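Local coordinates for thioredoxin-like protein (Bacteroides caccae ATCC 43185, PDB 4YOD), which probably acts in thiol-disulfide redox chemistry through a C-terminal thioredoxin-like domain, which follows an N-terminal helical domain of unknown function, at residues 81-84 and 85-88; 91-94 and 95-99; 129-132 and 133-136. One frame throughout, in Å; residues are numbered along the deposited sequence.

Interaction 1. Residues 81-84 and 85-88; sequences KTID and RTNV
R85, D84 and T86 carry this contact, where helix 72-85 runs out and the chain turns toward helix 90-105. R85 makes a helical i to i+4 bond, its N 3.1 Å from K81 O, and lays its CB 3.3 Å from T82 O. Its guanidinium then bends away to the carbonyls of W39 and V42, so the aliphatic part of the side chain does the touching here. T86 grips I83 O twice. Its OG1 sits in the carbonyl plane on a lone pair, 2.7 Å from I83 O, while its N comes from above that plane at 2.9 Å. The hydroxyl gets there by standing between the backbone N and the carbonyl carbon (chi1 75°), which leaves the methyl CG2 against T82 O. A valine here is likely to leave I83 O without its in-plane donor and the last turn less firmly held. D84 O is also doubly bound: N87 N (3.2 Å) and N87 ND2 (3.0 Å) reach it from the same face. One water joins N87 ND2 to D84 OD1, whose carboxylate is salt-bridged to R80, while N87 OD1 bonds S127. The i to i+3 bonds, T86 N to I83 O and N87 N to D84 O, tighten the helix end, and side-chain donors from T86 and N87 add bonds to carbonyls that the helix's regular pattern no longer serves.

Interaction 2. Residues 91-94 and 95-99; sequences KVFA and YITDL
F93 and T97, one helical turn apart, meet face to methyl: T97 CG2 lies 4.0 Å from the centroid of the F93 ring, 17° off the ring normal, in a CH-pi contact. The two side chains cross obliquely, with the methyl displaced toward the rim near CE1 and CZ. F93 carries its CG opposite the backbone N (chi1 179°), and a chi2 near -86° turns the flat of the ring to the threonine. T97 uses its other branch on the backbone, for its OG1 binds F93 O at 2.8 Å, tilted out of the carbonyl plane. T97 N reaches the same oxygen at 2.9 Å. F93 O thus has two donors; the hydroxyl bond is what holds the threonine's rotation and directs its methyl over the ring. V92 and I96 form the second pair. They lie side by side and point the same way, CG1 against CG1 at 4.1 Å, and I96 CG1 also comes 3.3 Å from V92 O. That carbonyl also accepts I96 N. Y95 turns its ring outward from the turn before it, and L99 CG packs over one face of it. F93 and T97 meet I83 of helix 72-85 and M124 of helix 114-125; I96 touches I83 as well, and with L99 leans on W60 of helix 53-66. Such i to i+4 rows of side chains on an amphipathic helix, buried on more than one flank by other helices, are typical of an all-helical packed domain, consistent with the TPR clan in which this N-terminal family is placed.

Interaction 3. Residues 129-132 and 133-136; sequences VLEE and IEKV
The backbone is extended at L130 and E131 (psi 139° and 158°) and turns helical at E132, so that E131 O faces the first turn of helix 132-146 and receives a weak bond from E134 N. The side chain of E134 answers in the other direction: its OE1 accepts E131 N at 2.9 Å on the anti lone pair, almost straight at 174°. Extended beyond CG, the E134 chain passes across L130, whose CD2 lies 4.0 Å from E134 CB. This is one half of a capping box, with E131 at the N-cap and E134 three residues on; the return bond comes to the backbone carbonyl of E131 and not to its carboxylate. L130 and K135 flank the cap as the residues of a hydrophobic staple would, though here the apolar partner is the aliphatic part of a lysine: L130 CB touches K135 CG at 3.9 Å, and K135 CE lies 3.8 Å from L130 O. The stretched lysine carries NZ on to A125 O at the end of helix 114-125. K135 N is bound to E132 O at 3.1 Å. The carboxylates of E131 and E134 stay apart, E131 OE2 being 5.3 Å from E134 OE1, and K90 forms a salt bridge to E134 OE1 that probably offsets the charge there.

How the interactions relate
Along the chain the three contacts stand in series and none nests in or crosses another; each closes no more than a turn or two of helix. Interaction 1 ends helix 72-85, interaction 2 lies early in helix 90-105, and interaction 3 starts helix 132-146. They nevertheless meet in space. The ring of F93 is the common neighbour: T86 OG1 of interaction 1 lies 3.3 Å from F93 CD2, and L130 CG of interaction 3 packs 3.7 Å from F93 CE1. I83 also reaches I96, and V129 reaches N87. Together they join three helix ends of the N-terminal helical domain, well away from the centre of the chain.

Interaction 1. Residues 81-84 and 85-88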
ATOM      1  N   LYS A  81       0.037  10.242 -17.011  1.00 25.95           N
ATOM      2  CA  LYS A  81       0.317  11.388 -17.898  1.00 27.20           C
ATOM      3  C   LYS A  81       1.388  12.323 -17.321  1.00 30.02           C
ATOM      4  O   LYS A  81       2.236  12.787 -18.075  1.00 28.66           O
ATOM      5  CB  LYS A  81      -0.947  12.211 -18.186  1.00 30.90           C
ATOM      6  CG  LYS A  81      -1.873  11.585 -19.205  1.00 45.04           C
ATOM      7  CD  LYS A  81      -3.110  12.454 -19.402  1.00 52.60           C
ATOM      8  CE  LYS A  81      -4.233  11.713 -20.092  1.00 58.45           C
ATOM      9  NZ  LYS A  81      -3.919  11.420 -21.516  1.00 70.79           N
ATOM     10  N   THR A  82       1.364  12.575 -15.994  1.00 27.27           N
ATOM     11  CA  THR A  82       2.331  13.467 -15.318  1.00 27.26           C
ATOM     12  C   THR A  82       3.743  12.875 -15.429  1.00 30.44           C
ATOM     13  O   THR A  82       4.642  13.594 -15.856  1.00 30.33           O
ATOM     14  CB  THR A  82       1.899  13.730 -13.873  1.00 29.94           C
ATOM     15  OG1 THR A  82       0.645  14.403 -13.920  1.00 25.42           O
ATOM     16  CG2 THR A  82       2.904  14.555 -13.091  1.00 29.22           C
ATOM     17  N   ILE A  83       3.928  11.581 -15.089  1.00 25.95           N
ATOM     18  CA  ILE A  83       5.241  10.919 -15.199  1.00 25.92           C
ATOM     19  C   ILE A  83       5.726  10.942 -16.663  1.00 30.81           C
ATOM     20  O   ILE A  83       6.891  11.267 -16.892  1.00 30.90           O
ATOM     21  CB  ILE A  83       5.269   9.466 -14.605  1.00 27.87           C
ATOM     22  CG1 ILE A  83       4.726   9.409 -13.142  1.00 27.48           C
ATOM     23  CG2 ILE A  83       6.688   8.861 -14.693  1.00 28.76           C
ATOM     24  CD1 ILE A  83       5.389  10.356 -12.053  1.00 26.08           C
ATOM     25  N   ASP A  84       4.836  10.651 -17.638  1.00 28.31           N
ATOM     26  CA  ASP A  84       5.179  10.641 -19.076  1.00 28.84           C
ATOM     27  C   ASP A  84       5.754  11.981 -19.506  1.00 31.17           C
ATOM     28  O   ASP A  84       6.726  12.025 -20.263  1.00 31.91           O
ATOM     29  CB  ASP A  84       3.963  10.300 -19.947  1.00 31.45           C
ATOM     30  CG  ASP A  84       3.530   8.837 -19.917  1.00 39.27           C
ATOM     31  OD1 ASP A  84       4.263   8.009 -19.332  1.00 37.25           O
ATOM     32  OD2 ASP A  84       2.453   8.525 -20.476  1.00 47.05           O
ATOM     33  N   ARG A  85       5.172  13.074 -18.999  1.00 25.99           N
ATOM     34  CA  ARG A  85       5.639  14.437 -19.285  1.00 26.96           C
ATOM     35  C   ARG A  85       7.070  14.676 -18.814  1.00 30.55           C
ATOM     36  O   ARG A  85       7.761  15.485 -19.414  1.00 29.25           O
ATOM     37  CB  ARG A  85       4.725  15.476 -18.611  1.00 27.00           C
ATOM     38  CG  ARG A  85       3.439  15.786 -19.392  1.00 34.18           C
ATOM     39  CD  ARG A  85       2.762  17.044 -18.840  1.00 36.63           C
ATOM     40  NE  ARG A  85       3.560  18.246 -19.125  1.00 36.54           N
ATOM     41  CZ  ARG A  85       3.429  19.414 -18.505  1.00 50.01           C
ATOM     42  NH1 ARG A  85       2.511  19.574 -17.560  1.00 34.43           N
ATOM     43  NH2 ARG A  85       4.220  20.434 -18.823  1.00 42.39           N
ATOM     44  N   THR A  86       7.516  13.997 -17.733  1.00 27.61           N
ATOM     45  CA  THR A  86       8.853  14.239 -17.169  1.00 28.57           C
ATOM     46  C   THR A  86       9.970  13.586 -18.006  1.00 34.04           C
ATOM     47  O   THR A  86      11.136  13.878 -17.770  1.00 34.25           O
ATOM     48  CB  THR A  86       8.930  13.829 -15.693  1.00 32.23           C
ATOM     49  OG1 THR A  86       8.984  12.422 -15.593  1.00 32.28           O
ATOM     50  CG2 THR A  86       7.795  14.394 -14.856  1.00 28.38           C
ATOM     51  N   ASN A  87       9.613  12.741 -19.000  1.00 32.24           N
ATOM     52  CA  ASN A  87      10.550  12.107 -19.938  1.00 31.67           C
ATOM     53  C   ASN A  87      11.319  13.154 -20.771  1.00 35.90           C
ATOM     54  O   ASN A  87      12.289  12.807 -21.441  1.00 34.55           O
ATOM     55  CB  ASN A  87       9.811  11.152 -20.868  1.00 32.14           C
ATOM     56  CG  ASN A  87       9.522   9.832 -20.217  1.00 43.47           C
ATOM     57  OD1 ASN A  87      10.423   9.117 -19.778  1.00 41.98           O
ATOM     58  ND2 ASN A  87       8.268   9.472 -20.147  1.00 36.69           N
ATOM     59  N   VAL A  88      10.910  14.426 -20.712  1.00 34.21           N
ATOM     60  CA  VAL A  88      11.602  15.516 -21.434  1.00 36.70           C
ATOM     61  C   VAL A  88      13.029  15.764 -20.874  1.00 40.67           C
ATOM     62  O   VAL A  88      13.869  16.336 -21.567  1.00 41.38           O
ATOM     63  CB  VAL A  88      10.794  16.836 -21.458  1.00 41.98           C
ATOM     64  CG1 VAL A  88       9.566  16.702 -22.352  1.00 43.26           C
ATOM     65  CG2 VAL A  88      10.407  17.289 -20.049  1.00 40.05           C
TER
HETATM   66  O   HOH W   1       7.097   6.995 -19.214  1.00 37.18           O

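Interaction 2. Residues 91-94 and 95-99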
ATOM      1  N   LYS A  91      17.047  13.919 -15.636  1.00 32.00           N
ATOM      2  CA  LYS A  91      17.252  14.318 -14.243  1.00 31.68           C
ATOM      3  C   LYS A  91      15.916  14.710 -13.531  1.00 34.73           C
ATOM      4  O   LYS A  91      15.766  14.450 -12.334  1.00 33.87           O
ATOM      5  CB  LYS A  91      18.261  15.456 -14.159  1.00 34.89           C
ATOM      6  CG  LYS A  91      19.686  15.011 -14.496  1.00 52.36           C
ATOM      7  CD  LYS A  91      20.712  16.117 -14.250  1.00 66.73           C
ATOM      8  CE  LYS A  91      22.072  15.745 -14.790  1.00 81.31           C
ATOM      9  NZ  LYS A  91      23.020  16.892 -14.749  1.00 95.87           N
ATOM     10  N   VAL A  92      14.953  15.299 -14.266  1.00 29.53           N
ATOM     11  CA  VAL A  92      13.634  15.659 -13.731  1.00 28.01           C
ATOM     12  C   VAL A  92      12.790  14.369 -13.540  1.00 30.00           C
ATOM     13  O   VAL A  92      12.127  14.214 -12.510  1.00 28.29           O
ATOM     14  CB  VAL A  92      12.918  16.720 -14.603  1.00 32.47           C
ATOM     15  CG1 VAL A  92      11.520  17.023 -14.067  1.00 31.78           C
ATOM     16  CG2 VAL A  92      13.739  18.005 -14.647  1.00 33.69           C
ATOM     17  N   PHE A  93      12.848  13.443 -14.516  1.00 27.96           N
ATOM     18  CA  PHE A  93      12.163  12.142 -14.423  1.00 25.95           C
ATOM     19  C   PHE A  93      12.595  11.425 -13.141  1.00 30.13           C
ATOM     20  O   PHE A  93      11.734  10.979 -12.363  1.00 26.88           O
ATOM     21  CB  PHE A  93      12.482  11.290 -15.673  1.00 27.83           C
ATOM     22  CG  PHE A  93      11.831   9.919 -15.659  1.00 28.97           C
ATOM     23  CD1 PHE A  93      12.447   8.845 -15.024  1.00 32.29           C
ATOM     24  CD2 PHE A  93      10.640   9.690 -16.331  1.00 29.56           C
ATOM     25  CE1 PHE A  93      11.844   7.580 -15.012  1.00 32.15           C
ATOM     26  CE2 PHE A  93      10.044   8.425 -16.320  1.00 31.79           C
ATOM     27  CZ  PHE A  93      10.658   7.380 -15.674  1.00 29.59           C
ATOM     28  N   ALA A  94      13.927  11.380 -12.893  1.00 29.40           N
ATOM     29  CA  ALA A  94      14.547  10.738 -11.722  1.00 29.91           C
ATOM     30  C   ALA A  94      14.106  11.411 -10.422  1.00 32.44           C
ATOM     31  O   ALA A  94      13.808  10.719  -9.450  1.00 31.24           O
ATOM     32  CB  ALA A  94      16.074  10.780 -11.851  1.00 32.49           C
ATOM     33  N   TYR A  95      14.045  12.755 -10.412  1.00 29.66           N
ATOM     34  CA  TYR A  95      13.622  13.525  -9.238  1.00 29.09           C
ATOM     35  C   TYR A  95      12.130  13.270  -8.894  1.00 30.14           C
ATOM     36  O   TYR A  95      11.812  13.021  -7.737  1.00 28.44           O
ATOM     37  CB  TYR A  95      13.903  15.028  -9.458  1.00 31.06           C
ATOM     38  CG  TYR A  95      13.346  15.933  -8.382  1.00 32.61           C
ATOM     39  CD1 TYR A  95      14.049  16.163  -7.202  1.00 35.13           C
ATOM     40  CD2 TYR A  95      12.108  16.550  -8.536  1.00 32.43           C
ATOM     41  CE1 TYR A  95      13.524  16.971  -6.193  1.00 35.84           C
ATOM     42  CE2 TYR A  95      11.579  17.365  -7.538  1.00 33.04           C
ATOM     43  CZ  TYR A  95      12.295  17.582  -6.373  1.00 37.18           C
ATOM     44  OH  TYR A  95      11.764  18.377  -5.391  1.00 37.87           O
ATOM     45  N   ILE A  96      11.223  13.368  -9.885  1.00 26.38           N
ATOM     46  CA  ILE A  96       9.781  13.211  -9.665  1.00 25.14           C
ATOM     47  C   ILE A  96       9.457  11.737  -9.333  1.00 29.28           C
ATOM     48  O   ILE A  96       8.671  11.481  -8.421  1.00 28.97           O
ATOM     49  CB  ILE A  96       8.981  13.739 -10.889  1.00 28.41           C
ATOM     50  CG1 ILE A  96       9.262  15.261 -11.166  1.00 29.57           C
ATOM     51  CG2 ILE A  96       7.457  13.425 -10.755  1.00 30.09           C
ATOM     52  CD1 ILE A  96       8.794  16.288 -10.078  1.00 36.60           C
ATOM     53  N   THR A  97      10.099  10.776 -10.006  1.00 25.53           N
ATOM     54  CA  THR A  97       9.823   9.368  -9.682  1.00 24.64           C
ATOM     55  C   THR A  97      10.356   9.021  -8.285  1.00 28.01           C
ATOM     56  O   THR A  97       9.773   8.158  -7.608  1.00 28.36           O
ATOM     57  CB  THR A  97      10.348   8.389 -10.750  1.00 26.90           C
ATOM     58  OG1 THR A  97      11.745   8.585 -10.985  1.00 25.56           O
ATOM     59  CG2 THR A  97       9.561   8.472 -12.046  1.00 28.23           C
ATOM     60  N   ASP A  98      11.432   9.692  -7.851  1.00 26.30           N
ATOM     61  CA  ASP A  98      11.980   9.501  -6.498  1.00 27.95           C
ATOM     62  C   ASP A  98      10.995  10.058  -5.459  1.00 30.43           C
ATOM     63  O   ASP A  98      10.782   9.413  -4.427  1.00 30.29           O
ATOM     64  CB  ASP A  98      13.358  10.137  -6.348  1.00 32.29           C
ATOM     65  CG  ASP A  98      13.934  10.001  -4.954  1.00 50.28           C
ATOM     66  OD1 ASP A  98      14.315   8.864  -4.577  1.00 52.32           O
ATOM     67  OD2 ASP A  98      13.957  11.019  -4.219  1.00 60.14           O
ATOM     68  N   LEU A  99      10.362  11.225  -5.738  1.00 27.80           N
ATOM     69  CA  LEU A  99       9.318  11.770  -4.859  1.00 27.30           C
ATOM     70  C   LEU A  99       8.119  10.809  -4.759  1.00 29.61           C
ATOM     71  O   LEU A  99       7.550  10.670  -3.681  1.00 29.50           O
ATOM     72  CB  LEU A  99       8.811  13.138  -5.337  1.00 27.35           C
ATOM     73  CG  LEU A  99       9.749  14.353  -5.179  1.00 31.49           C
ATOM     74  CD1 LEU A  99       9.032  15.606  -5.574  1.00 30.45           C
ATOM     75  CD2 LEU A  99      10.266  14.512  -3.742  1.00 35.10           C
TER

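Interaction 3. Residues 129-132 and 133-136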
ATOM      1  N   VAL A 129      13.695   7.211 -21.326  1.00 37.48           N
ATOM      2  CA  VAL A 129      14.878   7.871 -20.745  1.00 38.34           C
ATOM      3  C   VAL A 129      15.640   6.942 -19.794  1.00 41.43           C
ATOM      4  O   VAL A 129      16.762   7.284 -19.424  1.00 42.67           O
ATOM      5  CB  VAL A 129      14.614   9.240 -20.065  1.00 42.65           C
ATOM      6  CG1 VAL A 129      14.066  10.248 -21.066  1.00 43.36           C
ATOM      7  CG2 VAL A 129      13.720   9.120 -18.823  1.00 40.54           C
ATOM      8  N   LEU A 130      15.057   5.789 -19.402  1.00 35.15           N
ATOM      9  CA  LEU A 130      15.751   4.871 -18.503  1.00 34.28           C
ATOM     10  C   LEU A 130      16.524   3.812 -19.262  1.00 39.55           C
ATOM     11  O   LEU A 130      16.006   3.232 -20.220  1.00 39.34           O
ATOM     12  CB  LEU A 130      14.800   4.174 -17.500  1.00 32.16           C
ATOM     13  CG  LEU A 130      14.082   5.012 -16.436  1.00 34.80           C
ATOM     14  CD1 LEU A 130      13.224   4.110 -15.521  1.00 33.75           C
ATOM     15  CD2 LEU A 130      15.062   5.858 -15.587  1.00 37.70           C
ATOM     16  N   GLU A 131      17.748   3.517 -18.782  1.00 37.55           N
ATOM     17  CA  GLU A 131      18.613   2.443 -19.279  1.00 38.94           C
ATOM     18  C   GLU A 131      18.017   1.123 -18.809  1.00 40.35           C
ATOM     19  O   GLU A 131      17.252   1.121 -17.838  1.00 36.50           O
ATOM     20  CB  GLU A 131      20.052   2.614 -18.753  1.00 41.92           C
ATOM     21  CG  GLU A 131      20.772   3.873 -19.228  1.00 57.23           C
ATOM     22  CD  GLU A 131      21.093   3.953 -20.710  1.00 83.41           C
ATOM     23  OE1 GLU A 131      21.601   2.955 -21.274  1.00 74.03           O
ATOM     24  OE2 GLU A 131      20.855   5.031 -21.303  1.00 79.14           O
ATOM     25  N   GLU A 132      18.335   0.013 -19.471  1.00 37.30           N
ATOM     26  CA  GLU A 132      17.782  -1.282 -19.078  1.00 37.72           C
ATOM     27  C   GLU A 132      18.063  -1.628 -17.571  1.00 40.73           C
ATOM     28  O   GLU A 132      17.153  -2.123 -16.900  1.00 39.69           O
ATOM     29  CB  GLU A 132      18.254  -2.406 -20.021  1.00 40.76           C
ATOM     30  CG  GLU A 132      19.755  -2.510 -20.180  1.00 58.44           C
ATOM     31  CD  GLU A 132      20.277  -3.267 -21.388  1.00 77.56           C
ATOM     32  OE1 GLU A 132      19.655  -4.274 -21.804  1.00 72.27           O
ATOM     33  OE2 GLU A 132      21.347  -2.863 -21.892  1.00 60.80           O
ATOM     34  N   ILE A 133      19.257  -1.289 -17.030  1.00 37.15           N
ATOM     35  CA  ILE A 133      19.589  -1.559 -15.620  1.00 35.73           C
ATOM     36  C   ILE A 133      18.696  -0.736 -14.684  1.00 37.99           C
ATOM     37  O   ILE A 133      18.319  -1.231 -13.613  1.00 37.57           O
ATOM     38  CB  ILE A 133      21.104  -1.351 -15.289  1.00 40.31           C
ATOM     39  CG1 ILE A 133      21.488  -1.918 -13.892  1.00 40.80           C
ATOM     40  CG2 ILE A 133      21.552   0.111 -15.422  1.00 41.63           C
ATOM     41  CD1 ILE A 133      21.252  -3.453 -13.673  1.00 44.53           C
ATOM     42  N   GLU A 134      18.347   0.500 -15.086  1.00 33.01           N
ATOM     43  CA  GLU A 134      17.495   1.378 -14.277  1.00 31.70           C
ATOM     44  C   GLU A 134      16.044   0.895 -14.268  1.00 33.16           C
ATOM     45  O   GLU A 134      15.297   1.288 -13.382  1.00 32.43           O
ATOM     46  CB  GLU A 134      17.573   2.823 -14.776  1.00 33.54           C
ATOM     47  CG  GLU A 134      18.963   3.423 -14.691  1.00 44.66           C
ATOM     48  CD  GLU A 134      19.020   4.825 -15.259  1.00 62.97           C
ATOM     49  OE1 GLU A 134      18.747   4.986 -16.472  1.00 49.89           O
ATOM     50  OE2 GLU A 134      19.316   5.766 -14.486  1.00 56.74           O
ATOM     51  N   LYS A 135      15.655   0.022 -15.206  1.00 29.93           N
ATOM     52  CA  LYS A 135      14.281  -0.509 -15.235  1.00 28.46           C
ATOM     53  C   LYS A 135      14.126  -1.792 -14.382  1.00 32.95           C
ATOM     54  O   LYS A 135      12.995  -2.183 -14.098  1.00 31.37           O
ATOM     55  CB  LYS A 135      13.816  -0.776 -16.676  1.00 30.77           C
ATOM     56  CG  LYS A 135      13.534   0.496 -17.476  1.00 31.19           C
ATOM     57  CD  LYS A 135      12.918   0.146 -18.839  1.00 38.58           C
ATOM     58  CE  LYS A 135      12.718   1.357 -19.731  1.00 42.57           C
ATOM     59  NZ  LYS A 135      11.788   1.072 -20.883  1.00 37.28           N
ATOM     60  N   VAL A 136      15.241  -2.421 -13.948  1.00 29.76           N
ATOM     61  CA  VAL A 136      15.215  -3.653 -13.135  1.00 29.12           C
ATOM     62  C   VAL A 136      14.386  -3.447 -11.836  1.00 31.06           C
ATOM     63  O   VAL A 136      13.474  -4.233 -11.579  1.00 29.30           O
ATOM     64  CB  VAL A 136      16.642  -4.203 -12.833  1.00 33.00           C
ATOM     65  CG1 VAL A 136      16.599  -5.330 -11.793  1.00 32.61           C
ATOM     66  CG2 VAL A 136      17.317  -4.698 -14.116  1.00 33.28           C
TER